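Local coordinates for myosin regulatory light chain, striated adductor muscle (Argopecten irradians, PDB 1WDC), which binds divalent cations through an EF-hand and, as a light chain of molluscan muscle myosin, makes the motor's ATPase dependent on calcium, at residues B[35-41]-B[56-60]. Sequence-based numbering, arbitrary orientation.
Sequences VSKEDIK and LTAML. With MG (magnesium ion), chain D.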
loop_
_atom_site.group_PDB
_atom_site.type_symbol
_atom_site.label_atom_id
_atom_site.label_comp_id
_atom_site.label_asym_id
_atom_site.label_seq_id
_atom_site.Cartn_x
_atom_site.Cartn_y
_atom_site.Cartn_z
ATOM N N VAL B 35 -16.089 -33.404 -24.477
ATOM C CA VAL B 35 -15.873 -33.915 -23.143
ATOM C C VAL B 35 -17.288 -34.015 -22.535
ATOM O O VAL B 35 -18.096 -33.092 -22.694
ATOM C CB VAL B 35 -14.869 -32.960 -22.343
ATOM C CG1 VAL B 35 -14.833 -33.308 -20.873
ATOM C CG2 VAL B 35 -13.465 -33.093 -22.910
ATOM N N SER B 36 -17.660 -35.225 -22.096
ATOM C CA SER B 36 -18.972 -35.478 -21.441
ATOM C C SER B 36 -18.847 -35.614 -19.916
ATOM O O SER B 36 -17.737 -35.714 -19.388
ATOM C CB SER B 36 -19.589 -36.745 -22.015
ATOM O OG SER B 36 -18.599 -37.755 -22.153
ATOM N N LYS B 37 -19.970 -35.741 -19.219
ATOM C CA LYS B 37 -19.892 -35.960 -17.782
ATOM C C LYS B 37 -19.216 -37.292 -17.511
ATOM O O LYS B 37 -18.486 -37.435 -16.541
ATOM C CB LYS B 37 -21.277 -35.930 -17.111
ATOM C CG LYS B 37 -21.214 -36.007 -15.571
ATOM C CD LYS B 37 -22.485 -35.553 -14.882
ATOM C CE LYS B 37 -23.595 -36.556 -15.061
ATOM N NZ LYS B 37 -24.920 -36.052 -14.536
ATOM N N GLU B 38 -19.332 -38.202 -18.466
ATOM C CA GLU B 38 -18.836 -39.550 -18.320
ATOM C C GLU B 38 -17.323 -39.565 -18.426
ATOM O O GLU B 38 -16.684 -40.384 -17.805
ATOM C CB GLU B 38 -19.445 -40.443 -19.417
ATOM C CG GLU B 38 -20.930 -40.757 -19.255
ATOM C CD GLU B 38 -21.850 -39.560 -19.506
ATOM O OE1 GLU B 38 -21.670 -38.883 -20.548
ATOM O OE2 GLU B 38 -22.793 -39.341 -18.689
ATOM N N ASP B 39 -16.777 -38.758 -19.331
ATOM C CA ASP B 39 -15.321 -38.659 -19.554
ATOM C C ASP B 39 -14.587 -38.079 -18.339
ATOM O O ASP B 39 -13.558 -38.597 -17.906
ATOM C CB ASP B 39 -15.031 -37.725 -20.712
ATOM C CG ASP B 39 -15.188 -38.373 -22.055
ATOM O OD1 ASP B 39 -14.931 -39.587 -22.241
ATOM O OD2 ASP B 39 -15.494 -37.596 -22.953
ATOM N N ILE B 40 -15.008 -36.875 -17.966
ATOM C CA ILE B 40 -14.594 -36.247 -16.719
ATOM C C ILE B 40 -14.598 -37.219 -15.526
ATOM O O ILE B 40 -13.643 -37.234 -14.764
ATOM C CB ILE B 40 -15.507 -35.042 -16.425
ATOM C CG1 ILE B 40 -15.325 -33.981 -17.488
ATOM C CG2 ILE B 40 -15.190 -34.427 -15.074
ATOM C CD1 ILE B 40 -16.259 -32.859 -17.262
ATOM N N LYS B 41 -15.672 -38.003 -15.348
ATOM C CA LYS B 41 -15.761 -39.031 -14.294
ATOM C C LYS B 41 -14.764 -40.160 -14.492
ATOM O O LYS B 41 -14.070 -40.530 -13.550
ATOM C CB LYS B 41 -17.156 -39.635 -14.226
ATOM C CG LYS B 41 -17.352 -40.744 -13.178
ATOM C CD LYS B 41 -18.850 -40.893 -12.823
ATOM C CE LYS B 41 -19.160 -42.130 -11.976
ATOM N NZ LYS B 41 -18.492 -43.354 -12.528
ATOM N N LEU B 56 -19.796 -32.508 -11.049
ATOM C CA LEU B 56 -19.563 -32.823 -12.462
ATOM C C LEU B 56 -20.627 -32.156 -13.334
ATOM O O LEU B 56 -20.366 -31.719 -14.459
ATOM C CB LEU B 56 -19.635 -34.340 -12.699
ATOM C CG LEU B 56 -18.773 -35.342 -11.911
ATOM C CD1 LEU B 56 -19.227 -36.755 -12.237
ATOM C CD2 LEU B 56 -17.294 -35.166 -12.242
ATOM N N THR B 57 -21.866 -32.256 -12.876
ATOM C CA THR B 57 -22.999 -31.683 -13.588
ATOM C C THR B 57 -22.669 -30.247 -13.819
ATOM O O THR B 57 -22.563 -29.812 -14.950
ATOM C CB THR B 57 -24.295 -31.747 -12.751
ATOM O OG1 THR B 57 -24.808 -33.086 -12.774
ATOM C CG2 THR B 57 -25.341 -30.770 -13.300
ATOM N N ALA B 58 -22.286 -29.591 -12.741
ATOM C CA ALA B 58 -22.138 -28.159 -12.745
ATOM C C ALA B 58 -20.949 -27.609 -13.578
ATOM O O ALA B 58 -21.092 -26.576 -14.234
ATOM C CB ALA B 58 -22.099 -27.662 -11.312
ATOM N N MET B 59 -19.811 -28.301 -13.627
ATOM C CA MET B 59 -18.693 -27.776 -14.409
ATOM C C MET B 59 -18.944 -27.922 -15.904
ATOM O O MET B 59 -18.370 -27.190 -16.712
ATOM C CB MET B 59 -17.356 -28.426 -13.992
ATOM C CG MET B 59 -17.239 -29.923 -14.158
ATOM S SD MET B 59 -15.882 -30.706 -13.222
ATOM C CE MET B 59 -14.722 -30.868 -14.497
ATOM N N LEU B 60 -19.912 -28.773 -16.247
ATOM C CA LEU B 60 -20.370 -28.942 -17.617
ATOM C C LEU B 60 -21.348 -27.856 -18.036
ATOM O O LEU B 60 -21.300 -27.364 -19.143
ATOM C CB LEU B 60 -21.035 -30.301 -17.768
ATOM C CG LEU B 60 -20.050 -31.403 -18.121
ATOM C CD1 LEU B 60 -20.789 -32.679 -18.390
ATOM C CD2 LEU B 60 -19.262 -30.992 -19.344
HETATM MG MG MG D . -15.685 -37.611 -25.255
HETATM O O HOH W 1 -17.997 -37.770 -24.577
#
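Ile-40 and Leu-56 run alongside each other, pointing opposite ways, with CG2 of Ile-40 3.6 Å from CD2 of Leu-56, in an apolar seam where helix 37-47, the exiting helix of the EF-hand, packs on helix 53-60. The methyl CE of Met-59 meets Ile-40 tip to tip, 3.6 Å from its CG2, while CD1 of Leu-60 sits close over the first turn of helix 37-47, 3.3 Å from the backbone N of Lys-37. The aliphatic part of Lys-37 also serves this seam: with CG anti to the backbone N (chi1 -174°), its chain lies roughly perpendicular to that of Leu-56, CG 3.7 Å from CB of Leu-56. At its polar end, NZ of Lys-37 makes a weak hydrogen bond of 3.5 Å to OG1 of Thr-57, which also bonds the backbone O of Asp-53, and a salt bridge to the Asp-53 carboxylate. An alanine here would probably leave Asp-53 without its cationic mate and Leu-56 without the chain lying against its CB. Metal bonding occupies the far side of helix 37-47: OD2 of Asp-39 binds magnesium at 2.3 Å, with OD1 of Asp-28, Asp-30 and Asp-32, the backbone O of Phe-34 and a water that also shares a hydrogen bond with OG of Ser-36, the N-cap residue. This is the helix-loop-helix metal site of an EF-hand.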